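Local structure of KLLA0E08119p (Kluyveromyces lactis, 3VA7) at residues Asp676-Tyr682 with Pro707-Arg713; Leu721-Asn725 with Phe738-Glu742; Trp956-Asn960 with Thr1011-Pro1015. The protein probably carboxylates urea to urea-1-carboxylate at the expense of ATP with biotin as carboxyl carrier, as the urea carboxylase part of a longer multifunctional enzyme. One frame throughout, in Å; residues are numbered along the deposited sequence.

The three contacts follow one another along the chain without interleaving, stepping from one half of the carboxyltransferase region to the other. Contacts 1 and 2 belong to subdomains A and B; their centres are 11 Å apart and they touch, Trp711 NE1 reaching Asp741 OD1, while helix 680-688 of contact 1 packs on Phe738 of strand 735-739, which belongs to contact 2. Contact 3 belongs to subdomains C and D. Its centre is 12 Å from that of contact 2, which it meets along Thr1011 to Asn1014, and 22 Å from that of contact 1. Contact 2 thus sits at the seam between the two halves, with its Thr739 in the biotin pocket.

Contact 1. Residues Asp676-Tyr682 with Pro707-Arg713; sequences DLFKEEY and PKPKWAR
The Tyr682 ring lies over Pro709, whose CA stands 3.4 Å from the ring centroid and almost on the ring normal, a CH-pi contact. With CG anti to the backbone N (chi1 -172°), the ring runs beside the proline, and its hydroxyl gives a hydrogen bond of 2.8 Å from Tyr682 OH to Pro707 O, reaching that oxygen from above the carbonyl plane. An alanine here would be likely to leave the Pro707 carbonyl without this donor and the Pro709 CA without a ring to lie against. Phe678 and Trp711 run alongside one another in the same direction, their planes inclined by 31°; the Phe678 ring also meets Phe738 edge-to-face. The backbones of Phe678 and Trp711 form a single antiparallel bridge just ahead of helix 680-688, in carboxyltransferase subdomains A and B: a non-hydrogen-bonded pair flanked by two hydrogen bonds, Ala712 N to Leu677 O at 2.7 Å and Lys679 N to Lys710 O at 2.9 Å, the latter nearly straight. Water 1 donates to Leu677 O as well and accepts a hydrogen bond from Arg713 NE, at the edge of the guanidinium, while Leu677 CD2 lies over one face of that group. Arg713 NH2 continues to the carbonyls of Pro723 and Asn725. At the more exposed end Lys710 crosses Glu681, its NZ 4.0 Å from Glu681 OE2, beyond salt-bridge range.

Contact 2. Residues Leu721-Asn725 with Phe738-Glu742; sequences LHPSN and FTGDE. With BTI (5-(hexahydro-2-oxo-1H-thieno[3,4-D]imidazol-6-yl)pentanal), chain B.
Two beta turns face each other here, a type I turn from His722 to Asn725 and a type II' turn from Thr739 to Glu742 that closes the hairpin of strands 735-739 and 742-746; their CA atoms come nearest at Ser724 and Gly740, 5.5 Å apart. Gly740, with positive phi (70°), occupies the first corner of the second turn, and its CA rests over the face of the His722 imidazole, 3.8 Å from the ring centroid in a CH-pi contact. The imidazole arrives there because its CG is anti to the backbone N (chi1 -175°), which carries it across toward the other turn. Beyond the glycine, the Asp741 carboxylate lies near the edge of the same ring, too close in the model for the details to be trusted; Asp741 OD1 stands 3.2 Å from His722 NE2 and accepts a hydrogen bond from the indole NE1 of Trp711. Ser724 supplies the other point of touch: its OG receives a weak, bent bond from Gly740 N at 3.2 Å and lies equally near Phe738 O. On the far side of the turn Thr739 CG2 packs 3.6 Å from C4 of the biotin group, while Thr739 OG1 is hydrogen-bonded to Arg703. Strand 756-762 lies alongside, bonded through Val757 to the backbones of Ser724 and Phe738, while helix 1133-1142 packs on Leu721 and helix 680-688 on Phe738.

Contact 3. Residues Trp956-Asn960 with Thr1011-Pro1015; sequences WLPNN and TKYNP
Trp956 and Tyr1013 make the close part of this buried contact. The indole crosses the phenol ring obliquely, with NE1 3.2 Å above the plane of the Tyr1013 ring and over its centre; the five-membered ring and the phenol are inclined by 44°. The benzo side of the indole continues onto the next residue, Trp956 CZ2 approaching Asn1014 N at 3.3 Å, a reach set by a chi1 of 64°, with CG between the backbone N and the carbonyl carbon. Asn960 comes against the hydroxyl end of Tyr1013 too closely in the model, so the pairing of its amide is doubtful. Elsewhere the fit is slacker: Thr1011 CG2 comes only to 4.2 Å from Trp956 CE3, and Pro958, after a cis peptide bond, turns to the surface. Next to it, and also away from the contact, Asn959 N-caps helix 960-967, its OD1 bonded to Asp962 N. Both loops lie in carboxyltransferase subdomains C and D, and the Tyr1013 side chain is about 8 Å from the bound biotin group and from urea, beside the pocket rather than in it. Helix 937-949 borders the aromatic pair, Tyr946 meeting Tyr1013 edge-to-face; strand 1045-1049 touches both rings through Gln1045, and helix 960-967 brings Phe963 against Trp956 and Thr1011.

Contact 1. Residues Asp676-Tyr682 with Pro707-Arg713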
loop_
_atom_site.group_PDB
_atom_site.type_symbol
_atom_site.label_atom_id
_atom_site.label_comp_id
_atom_site.label_asym_id
_atom_site.label_seq_id
_atom_site.Cartn_x
_atom_site.Cartn_y
_atom_site.Cartn_z
ATOM N N ASP A 676 27.625 -4.653 -31.383
ATOM C CA ASP A 676 27.202 -6.049 -31.198
ATOM C C ASP A 676 25.661 -6.110 -31.188
ATOM O O ASP A 676 25.087 -7.170 -31.462
ATOM C CB ASP A 676 27.759 -6.656 -29.882
ATOM C CG ASP A 676 27.647 -5.706 -28.704
ATOM O OD1 ASP A 676 27.410 -6.101 -27.546
ATOM O OD2 ASP A 676 27.768 -4.506 -28.929
ATOM N N LEU A 677 25.018 -4.960 -30.910
ATOM C CA LEU A 677 23.557 -4.854 -30.800
ATOM C C LEU A 677 22.858 -3.867 -31.776
ATOM O O LEU A 677 21.865 -4.237 -32.401
ATOM C CB LEU A 677 23.167 -4.528 -29.343
ATOM C CG LEU A 677 23.767 -5.536 -28.376
ATOM C CD1 LEU A 677 23.910 -5.014 -26.946
ATOM C CD2 LEU A 677 22.927 -6.799 -28.445
ATOM N N PHE A 678 23.324 -2.619 -31.840
ATOM C CA PHE A 678 22.816 -1.599 -32.791
ATOM C C PHE A 678 23.778 -1.292 -33.969
ATOM O O PHE A 678 24.994 -1.252 -33.800
ATOM C CB PHE A 678 22.614 -0.274 -32.086
ATOM C CG PHE A 678 21.609 -0.303 -30.982
ATOM C CD1 PHE A 678 22.004 -0.594 -29.673
ATOM C CD2 PHE A 678 20.263 0.010 -31.232
ATOM C CE1 PHE A 678 21.101 -0.590 -28.640
ATOM C CE2 PHE A 678 19.337 0.019 -30.198
ATOM C CZ PHE A 678 19.756 -0.282 -28.893
ATOM N N LYS A 679 23.253 -1.006 -35.150
ATOM C CA LYS A 679 24.144 -0.490 -36.183
ATOM C C LYS A 679 24.750 0.854 -35.788
ATOM O O LYS A 679 24.058 1.698 -35.186
ATOM C CB LYS A 679 23.448 -0.391 -37.545
ATOM C CG LYS A 679 23.465 -1.712 -38.264
ATOM C CD LYS A 679 22.567 -1.718 -39.492
ATOM C CE LYS A 679 22.331 -3.174 -39.964
ATOM N NZ LYS A 679 23.447 -4.101 -39.438
ATOM N N GLU A 680 26.047 1.021 -36.106
ATOM C CA GLU A 680 26.774 2.309 -36.063
ATOM C C GLU A 680 25.905 3.518 -36.346
ATOM O O GLU A 680 25.797 4.390 -35.497
ATOM C CB GLU A 680 27.928 2.323 -37.074
ATOM C CG GLU A 680 29.338 2.040 -36.516
ATOM C CD GLU A 680 29.816 3.172 -35.642
ATOM O OE1 GLU A 680 30.277 2.926 -34.478
ATOM O OE2 GLU A 680 29.682 4.324 -36.139
ATOM N N GLU A 681 25.291 3.587 -37.533
ATOM C CA GLU A 681 24.534 4.804 -37.889
ATOM C C GLU A 681 23.377 5.056 -36.942
ATOM O O GLU A 681 23.092 6.218 -36.581
ATOM C CB GLU A 681 24.112 4.901 -39.369
ATOM C CG GLU A 681 23.472 3.685 -40.000
ATOM C CD GLU A 681 22.665 4.045 -41.272
ATOM O OE1 GLU A 681 22.486 3.136 -42.128
ATOM O OE2 GLU A 681 22.212 5.231 -41.427
ATOM N N TYR A 682 22.732 3.980 -36.495
ATOM C CA TYR A 682 21.646 4.178 -35.549
ATOM C C TYR A 682 22.098 4.819 -34.215
ATOM O O TYR A 682 21.408 5.722 -33.691
ATOM C CB TYR A 682 20.733 2.957 -35.358
ATOM C CG TYR A 682 19.577 3.387 -34.521
ATOM C CD1 TYR A 682 18.591 4.225 -35.045
ATOM C CD2 TYR A 682 19.520 3.055 -33.164
ATOM C CE1 TYR A 682 17.549 4.684 -34.264
ATOM C CE2 TYR A 682 18.466 3.523 -32.354
ATOM C CZ TYR A 682 17.484 4.336 -32.916
ATOM O OH TYR A 682 16.454 4.777 -32.116
ATOM N N PRO A 707 13.473 8.274 -34.088
ATOM C CA PRO A 707 13.892 7.381 -35.184
ATOM C C PRO A 707 13.887 5.934 -34.763
ATOM O O PRO A 707 14.202 5.633 -33.632
ATOM C CB PRO A 707 15.322 7.827 -35.483
ATOM C CG PRO A 707 15.820 8.513 -34.153
ATOM C CD PRO A 707 14.588 8.961 -33.398
ATOM N N LYS A 708 13.577 5.047 -35.691
ATOM C CA LYS A 708 13.424 3.634 -35.410
ATOM C C LYS A 708 14.762 2.961 -35.468
ATOM O O LYS A 708 15.563 3.341 -36.249
ATOM C CB LYS A 708 12.433 3.009 -36.406
ATOM C CG LYS A 708 11.032 3.652 -36.355
ATOM C CD LYS A 708 10.415 3.736 -34.909
ATOM C CE LYS A 708 9.202 4.681 -34.837
ATOM N NZ LYS A 708 8.179 4.437 -35.944
ATOM N N PRO A 709 15.018 1.951 -34.633
ATOM C CA PRO A 709 16.382 1.337 -34.593
ATOM C C PRO A 709 16.777 0.455 -35.756
ATOM O O PRO A 709 15.924 -0.169 -36.398
ATOM C CB PRO A 709 16.373 0.478 -33.309
ATOM C CG PRO A 709 15.202 0.973 -32.516
ATOM C CD PRO A 709 14.176 1.490 -33.517
ATOM N N LYS A 710 18.076 0.393 -36.008
ATOM C CA LYS A 710 18.574 -0.564 -36.950
ATOM C C LYS A 710 19.405 -1.514 -36.135
ATOM O O LYS A 710 20.366 -1.121 -35.470
ATOM C CB LYS A 710 19.387 0.104 -38.076
ATOM C CG LYS A 710 18.812 1.405 -38.622
ATOM C CD LYS A 710 19.775 2.036 -39.587
ATOM C CE LYS A 710 19.044 2.591 -40.799
ATOM N NZ LYS A 710 18.529 3.927 -40.551
ATOM N N TRP A 711 18.989 -2.762 -36.154
ATOM C CA TRP A 711 19.542 -3.767 -35.291
ATOM C C TRP A 711 20.732 -4.524 -35.904
ATOM O O TRP A 711 20.792 -4.769 -37.094
ATOM C CB TRP A 711 18.434 -4.730 -34.878
ATOM C CG TRP A 711 17.314 -4.052 -34.170
ATOM C CD1 TRP A 711 16.050 -3.819 -34.655
ATOM C CD2 TRP A 711 17.340 -3.489 -32.852
ATOM N NE1 TRP A 711 15.282 -3.176 -33.714
ATOM C CE2 TRP A 711 16.042 -2.966 -32.594
ATOM C CE3 TRP A 711 18.312 -3.414 -31.842
ATOM C CZ2 TRP A 711 15.702 -2.367 -31.375
ATOM C CZ3 TRP A 711 17.965 -2.803 -30.615
ATOM C CH2 TRP A 711 16.677 -2.276 -30.406
ATOM N N ALA A 712 21.682 -4.893 -35.062
ATOM C CA ALA A 712 22.877 -5.570 -35.510
ATOM C C ALA A 712 22.597 -7.025 -35.580
ATOM O O ALA A 712 23.333 -7.737 -36.201
ATOM C CB ALA A 712 24.071 -5.293 -34.558
ATOM N N ARG A 713 21.569 -7.488 -34.895
ATOM C CA ARG A 713 21.236 -8.907 -34.891
ATOM C C ARG A 713 19.900 -9.025 -35.605
ATOM O O ARG A 713 19.166 -8.028 -35.736
ATOM C CB ARG A 713 21.144 -9.478 -33.461
ATOM C CG ARG A 713 22.358 -9.301 -32.574
ATOM C CD ARG A 713 22.092 -9.905 -31.205
ATOM N NE ARG A 713 21.005 -9.211 -30.522
ATOM C CZ ARG A 713 20.455 -9.556 -29.350
ATOM N NH1 ARG A 713 20.880 -10.600 -28.677
ATOM N NH2 ARG A 713 19.448 -8.847 -28.844
HETATM O O HOH W 1 20.392 -6.587 -31.940
#

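Contact 2. Residues Leu721-Asn725 with Phe738-Glu742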
loop_
_atom_site.group_PDB
_atom_site.type_symbol
_atom_site.label_atom_id
_atom_site.label_comp_id
_atom_site.label_asym_id
_atom_site.label_seq_id
_atom_site.Cartn_x
_atom_site.Cartn_y
_atom_site.Cartn_z
ATOM N N LEU A 721 12.411 -13.097 -29.816
ATOM C CA LEU A 721 12.769 -12.937 -31.198
ATOM C C LEU A 721 13.127 -11.514 -31.557
ATOM O O LEU A 721 14.036 -11.290 -32.336
ATOM C CB LEU A 721 11.685 -13.497 -32.088
ATOM C CG LEU A 721 11.836 -15.013 -32.068
ATOM C CD1 LEU A 721 10.666 -15.706 -32.696
ATOM C CD2 LEU A 721 13.107 -15.393 -32.799
ATOM N N HIS A 722 12.474 -10.533 -30.969
ATOM C CA HIS A 722 12.749 -9.181 -31.420
ATOM C C HIS A 722 14.201 -8.769 -31.076
ATOM O O HIS A 722 14.663 -9.011 -29.956
ATOM C CB HIS A 722 11.771 -8.239 -30.814
ATOM C CG HIS A 722 11.907 -6.858 -31.318
ATOM N ND1 HIS A 722 11.071 -6.340 -32.281
ATOM C CD2 HIS A 722 12.785 -5.875 -31.003
ATOM C CE1 HIS A 722 11.416 -5.086 -32.525
ATOM N NE2 HIS A 722 12.449 -4.777 -31.757
ATOM N N PRO A 723 14.922 -8.139 -32.031
ATOM C CA PRO A 723 16.334 -7.984 -31.773
ATOM C C PRO A 723 16.688 -7.120 -30.596
ATOM O O PRO A 723 17.845 -7.170 -30.218
ATOM C CB PRO A 723 16.863 -7.338 -33.051
ATOM C CG PRO A 723 15.865 -7.678 -34.069
ATOM C CD PRO A 723 14.574 -7.622 -33.360
ATOM N N SER A 724 15.759 -6.352 -30.012
ATOM C CA SER A 724 16.019 -5.594 -28.746
ATOM C C SER A 724 15.912 -6.456 -27.496
ATOM O O SER A 724 16.253 -5.989 -26.390
ATOM C CB SER A 724 15.019 -4.463 -28.530
ATOM O OG SER A 724 13.761 -4.985 -28.131
ATOM N N ASN A 725 15.361 -7.662 -27.654
ATOM C CA ASN A 725 15.141 -8.595 -26.551
ATOM C C ASN A 725 16.482 -9.145 -26.058
ATOM O O ASN A 725 17.333 -9.522 -26.858
ATOM C CB ASN A 725 14.239 -9.754 -27.016
ATOM C CG ASN A 725 12.796 -9.334 -27.287
ATOM O OD1 ASN A 725 12.468 -8.145 -27.482
ATOM N ND2 ASN A 725 11.917 -10.322 -27.311
ATOM N N PHE A 738 14.932 0.197 -24.759
ATOM C CA PHE A 738 14.283 -0.026 -26.031
ATOM C C PHE A 738 13.265 -1.198 -25.947
ATOM O O PHE A 738 13.608 -2.377 -26.200
ATOM C CB PHE A 738 15.337 -0.236 -27.142
ATOM C CG PHE A 738 15.772 1.049 -27.815
ATOM C CD1 PHE A 738 16.820 1.807 -27.307
ATOM C CD2 PHE A 738 15.116 1.519 -28.949
ATOM C CE1 PHE A 738 17.175 3.027 -27.905
ATOM C CE2 PHE A 738 15.469 2.721 -29.543
ATOM C CZ PHE A 738 16.502 3.469 -29.022
ATOM N N THR A 739 12.007 -0.883 -25.615
ATOM C CA THR A 739 10.986 -1.936 -25.476
ATOM C C THR A 739 10.525 -2.210 -26.870
ATOM O O THR A 739 9.611 -1.556 -27.352
ATOM C CB THR A 739 9.796 -1.478 -24.626
ATOM O OG1 THR A 739 9.100 -0.421 -25.323
ATOM C CG2 THR A 739 10.271 -0.969 -23.276
ATOM N N GLY A 740 11.149 -3.170 -27.533
ATOM C CA GLY A 740 10.963 -3.324 -29.009
ATOM C C GLY A 740 11.637 -2.141 -29.755
ATOM O O GLY A 740 12.815 -1.825 -29.493
ATOM N N ASP A 741 10.885 -1.446 -30.606
ATOM C CA ASP A 741 11.428 -0.451 -31.499
ATOM C C ASP A 741 11.248 1.010 -30.974
ATOM O O ASP A 741 11.568 1.985 -31.644
ATOM C CB ASP A 741 10.826 -0.647 -32.890
ATOM C CG ASP A 741 11.254 -1.958 -33.535
ATOM O OD1 ASP A 741 12.486 -2.167 -33.692
ATOM O OD2 ASP A 741 10.378 -2.784 -33.922
ATOM N N GLU A 742 10.768 1.142 -29.754
ATOM C CA GLU A 742 10.543 2.438 -29.171
ATOM C C GLU A 742 11.162 2.441 -27.780
ATOM O O GLU A 742 11.075 1.421 -27.082
ATOM C CB GLU A 742 9.068 2.668 -29.024
ATOM C CG GLU A 742 8.347 2.900 -30.336
ATOM C CD GLU A 742 6.860 2.649 -30.202
ATOM O OE1 GLU A 742 6.180 3.440 -29.540
ATOM O OE2 GLU A 742 6.380 1.622 -30.719
HETATM C C11 BTI B . 5.960 3.239 -19.181
HETATM O O11 BTI B . 5.247 2.509 -19.936
HETATM C C10 BTI B . 7.347 2.831 -18.597
HETATM C C9 BTI B . 7.687 1.392 -18.981
HETATM C C8 BTI B . 9.130 0.963 -18.752
HETATM C C7 BTI B . 9.587 -0.262 -19.571
HETATM C C2 BTI B . 8.662 -1.460 -19.509
HETATM S S1 BTI B . 8.434 -2.072 -17.866
HETATM C C6 BTI B . 7.996 -3.691 -18.392
HETATM C C5 BTI B . 8.624 -3.931 -19.748
HETATM N N3 BTI B . 9.798 -4.693 -19.410
HETATM C C3 BTI B . 10.884 -3.991 -19.596
HETATM O O3 BTI B . 12.098 -4.471 -19.412
HETATM N N2 BTI B . 10.624 -2.776 -20.030
HETATM C C4 BTI B . 9.202 -2.629 -20.316
#

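Contact 3. Residues Trp956-Asn960 with Thr1011-Pro1015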
loop_
_atom_site.group_PDB
_atom_site.type_symbol
_atom_site.label_atom_id
_atom_site.label_comp_id
_atom_site.label_asym_id
_atom_site.label_seq_id
_atom_site.Cartn_x
_atom_site.Cartn_y
_atom_site.Cartn_z
ATOM N N TRP A 956 1.893 -11.460 -32.446
ATOM C CA TRP A 956 1.641 -12.155 -31.147
ATOM C C TRP A 956 0.236 -11.855 -30.684
ATOM O O TRP A 956 -0.153 -12.104 -29.544
ATOM C CB TRP A 956 2.695 -11.789 -30.046
ATOM C CG TRP A 956 2.664 -10.341 -29.638
ATOM C CD1 TRP A 956 1.911 -9.752 -28.639
ATOM C CD2 TRP A 956 3.372 -9.293 -30.265
ATOM N NE1 TRP A 956 2.136 -8.384 -28.605
ATOM C CE2 TRP A 956 3.044 -8.095 -29.598
ATOM C CE3 TRP A 956 4.283 -9.251 -31.322
ATOM C CZ2 TRP A 956 3.591 -6.886 -29.959
ATOM C CZ3 TRP A 956 4.819 -8.033 -31.686
ATOM C CH2 TRP A 956 4.461 -6.867 -31.017
ATOM N N LEU A 957 -0.520 -11.264 -31.581
ATOM C CA LEU A 957 -1.870 -10.824 -31.304
ATOM C C LEU A 957 -2.688 -11.600 -32.320
ATOM O O LEU A 957 -2.158 -11.977 -33.368
ATOM C CB LEU A 957 -1.946 -9.348 -31.563
ATOM C CG LEU A 957 -1.233 -8.504 -30.536
ATOM C CD1 LEU A 957 -1.445 -7.027 -30.931
ATOM C CD2 LEU A 957 -1.813 -8.768 -29.124
ATOM N N PRO A 958 -3.966 -11.850 -32.047
ATOM C CA PRO A 958 -4.799 -11.357 -30.947
ATOM C C PRO A 958 -4.672 -12.139 -29.633
ATOM O O PRO A 958 -5.040 -11.601 -28.583
ATOM C CB PRO A 958 -6.235 -11.498 -31.529
ATOM C CG PRO A 958 -6.155 -12.675 -32.435
ATOM C CD PRO A 958 -4.742 -12.645 -33.020
ATOM N N ASN A 959 -4.156 -13.371 -29.697
ATOM C CA ASN A 959 -4.053 -14.250 -28.546
ATOM C C ASN A 959 -2.598 -14.727 -28.318
ATOM O O ASN A 959 -2.040 -15.451 -29.168
ATOM C CB ASN A 959 -4.965 -15.481 -28.722
ATOM C CG ASN A 959 -4.826 -16.503 -27.554
ATOM O OD1 ASN A 959 -3.817 -17.236 -27.470
ATOM N ND2 ASN A 959 -5.837 -16.545 -26.649
ATOM N N ASN A 960 -2.015 -14.381 -27.158
ATOM C CA ASN A 960 -0.600 -14.638 -26.879
ATOM C C ASN A 960 -0.271 -16.147 -26.840
ATOM O O ASN A 960 0.820 -16.604 -27.304
ATOM C CB ASN A 960 -0.144 -13.924 -25.598
ATOM C CG ASN A 960 -0.271 -12.380 -25.669
ATOM O OD1 ASN A 960 -0.627 -11.792 -26.714
ATOM N ND2 ASN A 960 0.027 -11.710 -24.546
ATOM N N THR A 1011 8.630 -13.911 -27.839
ATOM C CA THR A 1011 9.131 -12.572 -27.986
ATOM C C THR A 1011 8.439 -11.744 -26.911
ATOM O O THR A 1011 7.411 -12.148 -26.365
ATOM C CB THR A 1011 8.812 -11.924 -29.369
ATOM O OG1 THR A 1011 9.411 -10.627 -29.425
ATOM C CG2 THR A 1011 7.284 -11.691 -29.580
ATOM N N LYS A 1012 9.003 -10.589 -26.618
ATOM C CA LYS A 1012 8.424 -9.684 -25.670
ATOM C C LYS A 1012 7.697 -8.664 -26.507
ATOM O O LYS A 1012 7.970 -8.552 -27.716
ATOM C CB LYS A 1012 9.538 -9.090 -24.833
ATOM C CG LYS A 1012 10.108 -10.133 -23.811
ATOM C CD LYS A 1012 11.624 -10.163 -23.816
ATOM C CE LYS A 1012 12.152 -10.948 -22.658
ATOM N NZ LYS A 1012 13.614 -10.955 -22.651
ATOM N N TYR A 1013 6.737 -7.959 -25.931
ATOM C CA TYR A 1013 5.939 -7.071 -26.748
ATOM C C TYR A 1013 6.771 -5.952 -27.416
ATOM O O TYR A 1013 7.851 -5.556 -26.927
ATOM C CB TYR A 1013 4.826 -6.453 -25.902
ATOM C CG TYR A 1013 3.563 -7.302 -25.663
ATOM C CD1 TYR A 1013 3.619 -8.718 -25.506
ATOM C CD2 TYR A 1013 2.312 -6.683 -25.542
ATOM C CE1 TYR A 1013 2.467 -9.467 -25.274
ATOM C CE2 TYR A 1013 1.125 -7.442 -25.286
ATOM C CZ TYR A 1013 1.215 -8.799 -25.155
ATOM O OH TYR A 1013 0.068 -9.493 -24.899
ATOM N N ASN A 1014 6.272 -5.467 -28.557
ATOM C CA ASN A 1014 6.855 -4.358 -29.256
ATOM C C ASN A 1014 5.772 -3.387 -29.691
ATOM O O ASN A 1014 5.131 -3.593 -30.724
ATOM C CB ASN A 1014 7.662 -4.886 -30.440
ATOM C CG ASN A 1014 8.000 -3.803 -31.470
ATOM O OD1 ASN A 1014 8.006 -4.075 -32.690
ATOM N ND2 ASN A 1014 8.232 -2.581 -31.015
ATOM N N PRO A 1015 5.555 -2.306 -28.929
ATOM C CA PRO A 1015 6.194 -1.894 -27.686
ATOM C C PRO A 1015 5.492 -2.569 -26.528
ATOM O O PRO A 1015 4.454 -3.205 -26.728
ATOM C CB PRO A 1015 5.882 -0.371 -27.616
ATOM C CG PRO A 1015 4.587 -0.237 -28.206
ATOM C CD PRO A 1015 4.496 -1.352 -29.305
#